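Local coordinates for protein putative carboxylesterase (Lactobacillus plantarum WCFS1, PDB 3BJR) that probably hydrolyses carboxylic ester bonds as a serine hydrolase of the alpha/beta-hydrolase fold, its natural substrate being unknown, at residues Q206-I210 / L274-W278; A52-G58 / Q125-F131; A197-V201 / A226-L231; F131-H136 / L167-S173. One frame throughout, in Å; residues are numbered along the deposited sequence.

Interaction 1: residues Q206-I210 / L274-W278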
loop_
_atom_site.group_PDB
_atom_site.type_symbol
_atom_site.label_atom_id
_atom_site.label_comp_id
_atom_site.label_asym_id
_atom_site.label_seq_id
_atom_site.Cartn_x
_atom_site.Cartn_y
_atom_site.Cartn_z
ATOM N N GLN A 206 -12.350 11.031 8.081
ATOM C CA GLN A 206 -11.110 11.287 8.793
ATOM C C GLN A 206 -9.966 10.437 8.267
ATOM O O GLN A 206 -10.223 9.481 7.538
ATOM C CB GLN A 206 -11.364 11.004 10.292
ATOM C CG GLN A 206 -12.474 11.914 10.830
ATOM C CD GLN A 206 -12.144 13.373 10.625
ATOM O OE1 GLN A 206 -11.090 13.803 11.029
ATOM N NE2 GLN A 206 -13.046 14.144 9.987
ATOM N N PRO A 207 -8.704 10.793 8.610
ATOM C CA PRO A 207 -7.524 10.058 8.147
ATOM C C PRO A 207 -7.644 8.556 8.343
ATOM O O PRO A 207 -8.069 8.098 9.418
ATOM C CB PRO A 207 -6.401 10.632 8.975
ATOM C CG PRO A 207 -6.836 12.075 9.201
ATOM C CD PRO A 207 -8.314 11.976 9.406
ATOM N N THR A 208 -7.221 7.811 7.313
ATOM C CA THR A 208 -7.423 6.379 7.261
ATOM C C THR A 208 -6.161 5.597 6.928
ATOM O O THR A 208 -5.507 5.853 5.925
ATOM C CB THR A 208 -8.519 6.072 6.211
ATOM O OG1 THR A 208 -9.701 6.828 6.533
ATOM C CG2 THR A 208 -8.875 4.542 6.135
ATOM N N PHE A 209 -5.862 4.601 7.754
ATOM C CA PHE A 209 -4.745 3.697 7.549
ATOM C C PHE A 209 -5.351 2.368 7.170
ATOM O O PHE A 209 -6.116 1.799 7.919
ATOM C CB PHE A 209 -3.914 3.517 8.813
ATOM C CG PHE A 209 -2.767 2.607 8.647
ATOM C CD1 PHE A 209 -2.886 1.271 8.844
ATOM C CD2 PHE A 209 -1.530 3.114 8.242
ATOM C CE1 PHE A 209 -1.785 0.415 8.689
ATOM C CE2 PHE A 209 -0.453 2.282 8.089
ATOM C CZ PHE A 209 -0.568 0.946 8.285
ATOM N N ILE A 210 -4.966 1.856 6.005
ATOM C CA ILE A 210 -5.478 0.594 5.515
ATOM C C ILE A 210 -4.354 -0.358 5.162
ATOM O O ILE A 210 -3.358 0.039 4.567
ATOM C CB ILE A 210 -6.278 0.758 4.198
ATOM C CG1 ILE A 210 -7.226 1.933 4.241
ATOM C CG2 ILE A 210 -7.056 -0.520 3.862
ATOM C CD1 ILE A 210 -7.673 2.396 2.848
ATOM N N LEU A 274 3.919 -0.139 11.034
ATOM C CA LEU A 274 3.459 0.875 10.090
ATOM C C LEU A 274 2.255 1.643 10.614
ATOM O O LEU A 274 2.219 2.874 10.549
ATOM C CB LEU A 274 3.190 0.231 8.721
ATOM C CG LEU A 274 4.402 -0.286 7.938
ATOM C CD1 LEU A 274 3.928 -1.009 6.664
ATOM C CD2 LEU A 274 5.352 0.811 7.620
ATOM N N ALA A 275 1.297 0.929 11.182
ATOM C CA ALA A 275 0.116 1.568 11.790
ATOM C C ALA A 275 0.513 2.477 12.949
ATOM O O ALA A 275 0.021 3.572 13.056
ATOM C CB ALA A 275 -0.951 0.521 12.260
ATOM N N LEU A 276 1.406 2.015 13.809
ATOM C CA LEU A 276 1.822 2.799 14.964
ATOM C C LEU A 276 2.568 4.051 14.547
ATOM O O LEU A 276 2.373 5.104 15.124
ATOM C CB LEU A 276 2.677 1.946 15.922
ATOM C CG LEU A 276 1.978 0.774 16.611
ATOM C CD1 LEU A 276 3.002 -0.087 17.326
ATOM C CD2 LEU A 276 0.928 1.260 17.571
ATOM N N GLU A 277 3.437 3.936 13.559
ATOM C CA GLU A 277 4.168 5.092 13.069
ATOM C C GLU A 277 3.240 6.137 12.440
ATOM O O GLU A 277 3.403 7.323 12.663
ATOM C CB GLU A 277 5.231 4.671 12.069
ATOM C CG GLU A 277 6.345 3.875 12.680
ATOM C CD GLU A 277 7.525 3.685 11.736
ATOM O OE1 GLU A 277 7.485 4.202 10.596
ATOM O OE2 GLU A 277 8.509 3.019 12.148
ATOM N N TRP A 278 2.267 5.674 11.678
ATOM C CA TRP A 278 1.296 6.542 11.046
ATOM C C TRP A 278 0.442 7.242 12.087
ATOM O O TRP A 278 0.215 8.443 11.993
ATOM C CB TRP A 278 0.424 5.749 10.092
ATOM C CG TRP A 278 -0.572 6.554 9.362
ATOM C CD1 TRP A 278 -0.375 7.303 8.225
ATOM C CD2 TRP A 278 -1.947 6.688 9.699
ATOM N NE1 TRP A 278 -1.560 7.887 7.853
ATOM C CE2 TRP A 278 -2.540 7.499 8.725
ATOM C CE3 TRP A 278 -2.742 6.171 10.734
ATOM C CZ2 TRP A 278 -3.857 7.837 8.770
ATOM C CZ3 TRP A 278 -4.054 6.485 10.752
ATOM C CH2 TRP A 278 -4.597 7.325 9.797
#

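Interaction 2: residues A52-G58 / Q125-F131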
loop_
_atom_site.group_PDB
_atom_site.type_symbol
_atom_site.label_atom_id
_atom_site.label_comp_id
_atom_site.label_asym_id
_atom_site.label_seq_id
_atom_site.Cartn_x
_atom_site.Cartn_y
_atom_site.Cartn_z
ATOM N N ALA A 52 -6.527 6.124 22.480
ATOM C CA ALA A 52 -7.335 4.941 22.727
ATOM C C ALA A 52 -7.682 4.284 21.387
ATOM O O ALA A 52 -7.961 4.962 20.395
ATOM C CB ALA A 52 -8.591 5.293 23.500
ATOM N N ILE A 53 -7.626 2.951 21.362
ATOM C CA ILE A 53 -7.997 2.152 20.196
ATOM C C ILE A 53 -9.268 1.373 20.531
ATOM O O ILE A 53 -9.378 0.843 21.622
ATOM C CB ILE A 53 -6.884 1.120 19.805
ATOM C CG1 ILE A 53 -5.650 1.839 19.287
ATOM C CG2 ILE A 53 -7.360 0.253 18.609
ATOM C CD1 ILE A 53 -5.839 2.362 17.809
ATOM N N ILE A 54 -10.210 1.297 19.592
ATOM C CA ILE A 54 -11.399 0.427 19.734
ATOM C C ILE A 54 -11.312 -0.601 18.601
ATOM O O ILE A 54 -11.506 -0.262 17.443
ATOM C CB ILE A 54 -12.795 1.135 19.588
ATOM C CG1 ILE A 54 -12.931 2.374 20.526
ATOM C CG2 ILE A 54 -13.941 0.067 19.779
ATOM C CD1 ILE A 54 -14.057 3.361 20.137
ATOM N N ILE A 55 -10.996 -1.839 18.944
ATOM C CA ILE A 55 -10.882 -2.941 17.986
ATOM C C ILE A 55 -12.282 -3.394 17.593
ATOM O O ILE A 55 -13.100 -3.677 18.470
ATOM C CB ILE A 55 -10.107 -4.144 18.602
ATOM C CG1 ILE A 55 -8.699 -3.735 19.061
ATOM C CG2 ILE A 55 -10.069 -5.453 17.639
ATOM C CD1 ILE A 55 -7.721 -3.410 17.969
ATOM N N VAL A 56 -12.597 -3.353 16.295
ATOM C CA VAL A 56 -13.885 -3.853 15.770
ATOM C C VAL A 56 -13.495 -5.156 15.032
ATOM O O VAL A 56 -12.923 -5.127 13.918
ATOM C CB VAL A 56 -14.603 -2.842 14.889
ATOM C CG1 VAL A 56 -15.980 -3.381 14.498
ATOM C CG2 VAL A 56 -14.712 -1.485 15.627
ATOM N N PRO A 57 -13.709 -6.306 15.685
ATOM C CA PRO A 57 -13.210 -7.544 15.116
ATOM C C PRO A 57 -14.052 -8.117 13.966
ATOM O O PRO A 57 -15.040 -7.480 13.515
ATOM C CB PRO A 57 -13.194 -8.481 16.329
ATOM C CG PRO A 57 -14.271 -8.007 17.148
ATOM C CD PRO A 57 -14.375 -6.545 16.985
ATOM N N GLY A 58 -13.608 -9.279 13.474
ATOM C CA GLY A 58 -14.268 -9.993 12.429
ATOM C C GLY A 58 -15.297 -10.897 13.018
ATOM O O GLY A 58 -15.777 -10.672 14.141
ATOM N N GLN A 125 -8.016 11.595 20.520
ATOM C CA GLN A 125 -7.211 10.547 19.923
ATOM C C GLN A 125 -7.887 9.185 20.148
ATOM O O GLN A 125 -7.282 8.265 20.692
ATOM C CB GLN A 125 -5.780 10.571 20.477
ATOM C CG GLN A 125 -5.062 11.905 20.398
ATOM C CD GLN A 125 -4.722 12.389 19.004
ATOM O OE1 GLN A 125 -4.792 11.652 18.026
ATOM N NE2 GLN A 125 -4.312 13.651 18.921
ATOM N N ILE A 126 -9.150 9.100 19.719
ATOM C CA ILE A 126 -9.956 7.893 19.741
ATOM C C ILE A 126 -10.026 7.345 18.303
ATOM O O ILE A 126 -10.520 8.001 17.402
ATOM C CB ILE A 126 -11.358 8.136 20.302
ATOM C CG1 ILE A 126 -11.231 8.518 21.773
ATOM C CG2 ILE A 126 -12.220 6.844 20.146
ATOM C CD1 ILE A 126 -12.375 9.222 22.393
ATOM N N THR A 127 -9.486 6.133 18.119
ATOM C CA THR A 127 -9.329 5.489 16.824
ATOM C C THR A 127 -9.921 4.089 16.750
ATOM O O THR A 127 -9.405 3.167 17.373
ATOM C CB THR A 127 -7.835 5.319 16.519
ATOM O OG1 THR A 127 -7.198 6.598 16.621
ATOM C CG2 THR A 127 -7.618 4.706 15.147
ATOM N N PRO A 128 -11.041 3.941 16.029
ATOM C CA PRO A 128 -11.546 2.622 15.709
ATOM C C PRO A 128 -10.608 1.905 14.725
ATOM O O PRO A 128 -10.184 2.521 13.763
ATOM C CB PRO A 128 -12.882 2.920 15.005
ATOM C CG PRO A 128 -13.266 4.275 15.435
ATOM C CD PRO A 128 -11.946 4.997 15.531
ATOM N N ALA A 129 -10.322 0.619 14.994
ATOM C CA ALA A 129 -9.487 -0.262 14.205
ATOM C C ALA A 129 -10.323 -1.495 13.856
ATOM O O ALA A 129 -10.615 -2.350 14.712
ATOM C CB ALA A 129 -8.241 -0.642 14.996
ATOM N N GLY A 130 -10.736 -1.569 12.591
ATOM C CA GLY A 130 -11.611 -2.630 12.094
ATOM C C GLY A 130 -10.879 -3.684 11.305
ATOM O O GLY A 130 -10.006 -3.384 10.475
ATOM N N PHE A 131 -11.216 -4.926 11.607
ATOM C CA PHE A 131 -10.639 -6.123 10.995
ATOM C C PHE A 131 -11.665 -7.040 10.322
ATOM O O PHE A 131 -12.714 -7.281 10.888
ATOM C CB PHE A 131 -9.911 -6.882 12.067
ATOM C CG PHE A 131 -8.765 -6.104 12.679
ATOM C CD1 PHE A 131 -8.989 -5.188 13.703
ATOM C CD2 PHE A 131 -7.483 -6.280 12.232
ATOM C CE1 PHE A 131 -7.948 -4.469 14.252
ATOM C CE2 PHE A 131 -6.445 -5.592 12.789
ATOM C CZ PHE A 131 -6.679 -4.679 13.808
#

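Interaction 3: residues A197-V201 / A226-L231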
loop_
_atom_site.group_PDB
_atom_site.type_symbol
_atom_site.label_atom_id
_atom_site.label_comp_id
_atom_site.label_asym_id
_atom_site.label_seq_id
_atom_site.Cartn_x
_atom_site.Cartn_y
_atom_site.Cartn_z
ATOM N N ALA A 197 -18.899 1.626 0.954
ATOM C CA ALA A 197 -18.177 2.653 1.725
ATOM C C ALA A 197 -17.421 3.659 0.801
ATOM O O ALA A 197 -17.306 4.851 1.109
ATOM C CB ALA A 197 -17.235 1.976 2.753
ATOM N N ASP A 198 -16.962 3.167 -0.355
ATOM C CA ASP A 198 -16.247 3.980 -1.348
ATOM C C ASP A 198 -17.150 4.941 -2.103
ATOM O O ASP A 198 -16.643 5.850 -2.741
ATOM C CB ASP A 198 -15.464 3.103 -2.359
ATOM C CG ASP A 198 -16.362 2.287 -3.266
ATOM O OD1 ASP A 198 -17.200 1.507 -2.754
ATOM O OD2 ASP A 198 -16.212 2.412 -4.497
ATOM N N GLN A 199 -18.467 4.735 -2.053
ATOM C CA GLN A 199 -19.434 5.626 -2.732
ATOM C C GLN A 199 -19.908 6.804 -1.850
ATOM O O GLN A 199 -20.490 7.775 -2.367
ATOM C CB GLN A 199 -20.650 4.819 -3.206
ATOM C CG GLN A 199 -20.324 3.755 -4.254
ATOM C CD GLN A 199 -21.530 2.891 -4.622
ATOM O OE1 GLN A 199 -22.610 2.980 -4.014
ATOM N NE2 GLN A 199 -21.337 2.029 -5.607
ATOM N N HIS A 200 -19.641 6.710 -0.541
ATOM C CA HIS A 200 -20.108 7.700 0.453
ATOM C C HIS A 200 -18.990 8.360 1.285
ATOM O O HIS A 200 -19.207 8.778 2.451
ATOM C CB HIS A 200 -21.186 7.052 1.341
ATOM C CG HIS A 200 -22.311 6.454 0.550
ATOM N ND1 HIS A 200 -22.365 5.110 0.231
ATOM C CD2 HIS A 200 -23.388 7.026 -0.040
ATOM C CE1 HIS A 200 -23.443 4.878 -0.498
ATOM N NE2 HIS A 200 -24.081 6.024 -0.675
ATOM N N VAL A 201 -17.806 8.433 0.657
ATOM C CA VAL A 201 -16.666 9.152 1.189
ATOM C C VAL A 201 -16.990 10.633 0.985
ATOM O O VAL A 201 -17.322 11.052 -0.128
ATOM C CB VAL A 201 -15.368 8.754 0.492
ATOM C CG1 VAL A 201 -14.240 9.768 0.820
ATOM C CG2 VAL A 201 -15.008 7.341 0.899
ATOM N N ALA A 226 -10.429 0.514 -4.318
ATOM C CA ALA A 226 -11.468 1.451 -4.736
ATOM C C ALA A 226 -11.763 2.443 -3.645
ATOM O O ALA A 226 -12.002 3.597 -3.930
ATOM C CB ALA A 226 -12.721 0.709 -5.147
ATOM N N TYR A 227 -11.755 1.994 -2.400
ATOM C CA TYR A 227 -11.967 2.852 -1.281
ATOM C C TYR A 227 -10.806 3.853 -1.177
ATOM O O TYR A 227 -11.032 5.022 -0.921
ATOM C CB TYR A 227 -12.069 2.011 0.012
ATOM C CG TYR A 227 -12.473 2.761 1.246
ATOM C CD1 TYR A 227 -13.733 3.276 1.373
ATOM C CD2 TYR A 227 -11.617 2.895 2.333
ATOM C CE1 TYR A 227 -14.115 3.976 2.529
ATOM C CE2 TYR A 227 -11.995 3.591 3.480
ATOM C CZ TYR A 227 -13.254 4.119 3.580
ATOM O OH TYR A 227 -13.659 4.821 4.719
ATOM N N ALA A 228 -9.569 3.383 -1.348
ATOM C CA ALA A 228 -8.376 4.238 -1.266
ATOM C C ALA A 228 -8.445 5.310 -2.338
ATOM O O ALA A 228 -8.114 6.451 -2.099
ATOM C CB ALA A 228 -7.127 3.400 -1.414
ATOM N N THR A 229 -8.878 4.923 -3.526
ATOM C CA THR A 229 -9.075 5.842 -4.639
ATOM C C THR A 229 -10.109 6.925 -4.303
ATOM O O THR A 229 -9.938 8.081 -4.689
ATOM C CB THR A 229 -9.479 5.072 -5.879
ATOM O OG1 THR A 229 -8.523 4.042 -6.108
ATOM C CG2 THR A 229 -9.492 5.959 -7.118
ATOM N N ALA A 230 -11.147 6.562 -3.551
ATOM C CA ALA A 230 -12.188 7.504 -3.155
ATOM C C ALA A 230 -11.615 8.414 -2.101
ATOM O O ALA A 230 -11.895 9.603 -2.089
ATOM C CB ALA A 230 -13.451 6.775 -2.621
ATOM N N LEU A 231 -10.859 7.859 -1.164
ATOM C CA LEU A 231 -10.211 8.708 -0.175
ATOM C C LEU A 231 -9.283 9.725 -0.882
ATOM O O LEU A 231 -9.353 10.926 -0.624
ATOM C CB LEU A 231 -9.443 7.862 0.844
ATOM C CG LEU A 231 -10.262 6.964 1.780
ATOM C CD1 LEU A 231 -9.317 6.014 2.539
ATOM C CD2 LEU A 231 -11.125 7.775 2.739
#

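Interaction 4: residues F131-H136 / L167-S173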
loop_
_atom_site.group_PDB
_atom_site.type_symbol
_atom_site.label_atom_id
_atom_site.label_comp_id
_atom_site.label_asym_id
_atom_site.label_seq_id
_atom_site.Cartn_x
_atom_site.Cartn_y
_atom_site.Cartn_z
ATOM N N PHE A 131 -11.216 -4.926 11.607
ATOM C CA PHE A 131 -10.639 -6.123 10.995
ATOM C C PHE A 131 -11.665 -7.040 10.322
ATOM O O PHE A 131 -12.714 -7.281 10.888
ATOM C CB PHE A 131 -9.911 -6.882 12.067
ATOM C CG PHE A 131 -8.765 -6.104 12.679
ATOM C CD1 PHE A 131 -8.989 -5.188 13.703
ATOM C CD2 PHE A 131 -7.483 -6.280 12.232
ATOM C CE1 PHE A 131 -7.948 -4.469 14.252
ATOM C CE2 PHE A 131 -6.445 -5.592 12.789
ATOM C CZ PHE A 131 -6.679 -4.679 13.808
ATOM N N SER A 132 -11.356 -7.545 9.114
ATOM C CA SER A 132 -12.257 -8.439 8.399
ATOM C C SER A 132 -13.580 -7.680 8.251
ATOM O O SER A 132 -13.556 -6.512 7.872
ATOM C CB SER A 132 -12.368 -9.802 9.107
ATOM O OG SER A 132 -13.242 -10.671 8.427
ATOM N N VAL A 133 -14.727 -8.275 8.563
ATOM C CA VAL A 133 -15.995 -7.557 8.419
ATOM C C VAL A 133 -16.037 -6.287 9.272
ATOM O O VAL A 133 -16.610 -5.317 8.872
ATOM C CB VAL A 133 -17.235 -8.446 8.695
ATOM C CG1 VAL A 133 -17.362 -9.550 7.657
ATOM C CG2 VAL A 133 -17.166 -9.011 10.077
ATOM N N GLY A 134 -15.370 -6.270 10.420
ATOM C CA GLY A 134 -15.261 -5.048 11.196
ATOM C C GLY A 134 -14.609 -3.899 10.411
ATOM O O GLY A 134 -14.820 -2.772 10.742
ATOM N N GLY A 135 -13.795 -4.194 9.396
ATOM C CA GLY A 135 -13.211 -3.141 8.528
ATOM C C GLY A 135 -14.280 -2.458 7.685
ATOM O O GLY A 135 -14.192 -1.289 7.330
ATOM N N HIS A 136 -15.307 -3.207 7.328
ATOM C CA HIS A 136 -16.409 -2.677 6.588
ATOM C C HIS A 136 -17.204 -1.740 7.515
ATOM O O HIS A 136 -17.571 -0.637 7.115
ATOM C CB HIS A 136 -17.247 -3.837 6.065
ATOM C CG HIS A 136 -18.373 -3.446 5.145
ATOM N ND1 HIS A 136 -19.435 -4.281 4.900
ATOM C CD2 HIS A 136 -18.611 -2.318 4.434
ATOM C CE1 HIS A 136 -20.280 -3.689 4.071
ATOM N NE2 HIS A 136 -19.795 -2.503 3.762
ATOM N N LEU A 167 -8.076 0.197 9.117
ATOM C CA LEU A 167 -8.769 -0.948 8.469
ATOM C C LEU A 167 -7.716 -2.010 8.173
ATOM O O LEU A 167 -6.751 -1.711 7.489
ATOM C CB LEU A 167 -9.439 -0.516 7.148
ATOM C CG LEU A 167 -10.354 0.723 7.132
ATOM C CD1 LEU A 167 -10.836 0.968 5.679
ATOM C CD2 LEU A 167 -11.499 0.546 8.068
ATOM N N GLY A 168 -7.893 -3.214 8.719
ATOM C CA GLY A 168 -7.001 -4.384 8.523
ATOM C C GLY A 168 -7.769 -5.544 7.922
ATOM O O GLY A 168 -8.752 -6.030 8.491
ATOM N N TYR A 169 -7.328 -5.981 6.750
ATOM C CA TYR A 169 -7.981 -7.032 5.972
ATOM C C TYR A 169 -9.484 -6.840 5.875
ATOM O O TYR A 169 -10.240 -7.743 6.173
ATOM C CB TYR A 169 -7.636 -8.419 6.528
ATOM C CG TYR A 169 -6.156 -8.571 6.744
ATOM C CD1 TYR A 169 -5.304 -8.672 5.678
ATOM C CD2 TYR A 169 -5.602 -8.550 8.017
ATOM C CE1 TYR A 169 -3.934 -8.751 5.868
ATOM C CE2 TYR A 169 -4.228 -8.656 8.221
ATOM C CZ TYR A 169 -3.394 -8.743 7.132
ATOM O OH TYR A 169 -2.010 -8.852 7.291
ATOM N N PRO A 170 -9.921 -5.669 5.406
ATOM C CA PRO A 170 -11.356 -5.459 5.365
ATOM C C PRO A 170 -12.058 -6.429 4.426
ATOM O O PRO A 170 -11.553 -6.702 3.362
ATOM C CB PRO A 170 -11.506 -4.016 4.870
ATOM C CG PRO A 170 -10.148 -3.513 4.547
ATOM C CD PRO A 170 -9.151 -4.529 4.878
ATOM N N VAL A 171 -13.237 -6.885 4.827
ATOM C CA VAL A 171 -14.065 -7.817 4.081
ATOM C C VAL A 171 -15.487 -7.284 4.061
ATOM O O VAL A 171 -16.037 -6.988 5.078
ATOM C CB VAL A 171 -14.039 -9.262 4.720
ATOM C CG1 VAL A 171 -15.195 -10.155 4.180
ATOM C CG2 VAL A 171 -12.670 -9.903 4.530
ATOM N N ILE A 172 -16.070 -7.152 2.880
ATOM C CA ILE A 172 -17.472 -6.754 2.716
ATOM C C ILE A 172 -18.396 -7.960 2.622
ATOM O O ILE A 172 -18.175 -8.828 1.848
ATOM C CB ILE A 172 -17.641 -5.947 1.440
ATOM C CG1 ILE A 172 -16.797 -4.680 1.529
ATOM C CG2 ILE A 172 -19.130 -5.646 1.208
ATOM C CD1 ILE A 172 -16.852 -3.914 0.273
ATOM N N SER A 173 -19.425 -8.020 3.428
ATOM C CA SER A 173 -20.375 -9.110 3.392
ATOM C C SER A 173 -21.713 -8.439 3.176
ATOM O O SER A 173 -21.904 -7.337 3.658
ATOM C CB SER A 173 -20.396 -9.896 4.725
ATOM O OG SER A 173 -21.663 -10.557 4.999
HETATM O O HOH W 1 -19.233 -6.492 5.913
#

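Interaction 1: residues Q206-I210 / L274-W278
Phe209 and Trp278 carry this contact, their side chains lying alongside each other and running in opposite senses between strand 208-210 and the nearly antiparallel helix 274-278, whose short axes come within 9.5 Å. The CB of Phe209 sits over one face of the indole, 3.7 Å from the centroid of the six-membered ring of Trp278, in a CH-pi contact displaced toward the rim. The phenyl group then runs on toward the helix, where CA of Ala275 lies over its face, 3.8 Å from the Phe209 ring centroid. At the far end of the phenyl, CZ approaches N of Ala275 at 3.4 Å and CB of Leu274 at 3.9 Å, while CE1 meets the methyl CB of Ala275. The ring of Phe209 and the five-membered ring of Trp278 have planes inclined at 46°, neither a stack nor an edge-to-face pair.

Both long side chains owe their reach to the same torsion: CG is anti to the backbone N in Phe209 (chi1 -180°) and in Trp278 (chi1 -178°), which sends each ring across the gap. At the distal end of the indole, CH2 comes edge-on to O of Pro207 at 3.6 Å, and CZ2 rests against CB of the proline ring.

Further out, backbone bonds to Val165, Leu167, Pro237 and Glu239 hold Thr208 and Phe209 in the sheet, with Pro207 just before it bonded to Val165. His241 meets the Phe209 ring, and Leu274 also packs on Phe243 of the second subunit. Such aromatic packing of a C-terminal helix against a parallel strand fits the layered alpha/beta-hydrolase fold.

Interaction 2: residues A52-G58 / Q125-F131
Ala52 to Val56 pair in parallel with Ile126 to Gly130, two central strands whose short axes lie 4.5 Å apart and cross at -24°. The tight part is the backbone ladder of six hydrogen bonds. It starts with Ala52 N to Gln125 O, includes the short Val56 N to Ala129 O bond of 2.7 Å, and finishes at Phe131 N to Val56 O, 2.9 Å. CA-H...O contacts share the same acceptors, as where Ile53 CA lies 3.3 Å from Thr127 O.

On the face bearing Ile53, Ile55, Thr127 and Ala129, CB of Ala129 is met by Ile53 CG2 at 3.8 Å and by Ile55 CD1 at 4.1 Å. With chi2 of Ile55 at -70°, its CD1 folds back toward the neighbouring strand and also reaches CE1 of Phe131 at 3.9 Å. Leu72 and Phe76 of helix 66-77 cover this side. The other face is more sparsely linked across the pair, by CD1 of Ile54 against CG2 of Ile126, and packs on helices 100-114 and 133-153.

The backbone pairing slackens at the Pro57-Gly58 end, where the 3.4 Å approach of Gly58 N to Phe131 O has too poor an angle for a hydrogen bond and Gly58 N bonds instead to Gln68 OE1. At the other end Gln125 is partly exposed, its side chain seen in two conformers. The chemistry is that of a buried sheet interior: backbone polar groups satisfied strand to strand, enclosed by aliphatic side chains.

Interaction 3: residues A197-V201 / A226-L231
Ala197 meets the rim of the Tyr227 ring twice, its CB lying 3.7 Å from CE1 and its carbonyl O 3.6 Å from the same atom, with the oxygen near the ring plane. Next, the backbone of Asp198 continues along this edge: N is 3.7 Å from CD1 of Tyr227. CB of Asp198 rests on the CA of Tyr227. Beyond it, CG stands between the backbone N and the carbonyl carbon (chi1 67°), and this turn brings OD2 of the carboxylate beside the methyl of Ala226. The backbone O of Asp198 lies 3.3 Å from CB of Ala230, a close polar-to-methyl contact.

After the chain turns through Gln199 and His200, Val201 comes back to the helix with both methyls. CG2 touches both CE1 of Tyr227, 3.8 Å away, and CB of Ala230, at 3.9 Å; CG1 touches O of Ala230 and reaches CD2 of Leu231 at 4.2 Å. Asp143 of helix 133-153 touches both Val201 and Tyr227.

The contact is thus carried by van der Waals packing against small alanines and one tyrosine edge. It lays the loop preceding strand 208-213 against the side of helix 222-233 that carries Ala226, Tyr227 and Ala230, next to helix 133-153, a peripheral loop-on-helix packing in an alpha/beta-hydrolase fold.

Interaction 4: residues F131-H136 / L167-S173
Ser132 holds the two segments together through both its backbone polar groups. Its N donates to O of Gly168 at 3.1 Å, nearly in line with that carbonyl, and its O accepts from N of Val171, also at 3.1 Å. The second bond arrives from well above the carbonyl plane, 75° out of it, while N of Gly135 reaches the same oxygen from the opposite face; this oxygen thus serves both the first helical turn and the neighbouring loop. A water lies farther along, at 2.9 Å from Ser173 N, from which it accepts; its bond to Val171 O is weak, and its approach to ND1 of His136 is doubtfully short.

CA-H...O contacts reinforce the seam, among them Val133 CA to Val171 O at 3.4 Å. CB of Ser132 is directed away from the loop; with chi1 at 180° its OG still lies 4.0 Å from CG2 of Val171. Gly135 lets the helix press close, its CA 4.1 Å from CB of Pro170 and its O 3.3 Å from CD2 of Leu167. At the outer end the side chains of His136 and Ile172 run roughly perpendicular: CG2 of Ile172 lies over the imidazole face, 4.0 Å from the His136 centroid. NE2 of His136 bonds to Leu195 O, which fixes one side of the ring.

Gly130, Ser132 and Gly134 match the GxSxG nucleophile elbow, and Ser132 has positive phi (57°), the strained turn of that motif. The backbone bonds and close glycine packing are consistent with the presumed nucleophile being positioned through its backbone by the end of strand 165-168 and the loop that follows.

Overall arrangement
Interactions 2 and 4 share Phe131 and follow one strand from the sheet centre to its tip: the regular ladder of interaction 2 gives way in interaction 4 to a tight turn held by fewer, more distorted bonds and a water. Interaction 1 is also buried, but it joins the sheet to a helix through aromatic and aliphatic packing; its strand neighbours that of interaction 4, with Phe209 O 2.8 Å from Leu167 N, a probable hydrogen bond. Interaction 3 is more peripheral, its centre about 16 Å from the centre of the chain, yet Tyr227 and Leu231 pack onto Ile210 of interaction 1. Residues of 1 and 3 also touch the second subunit.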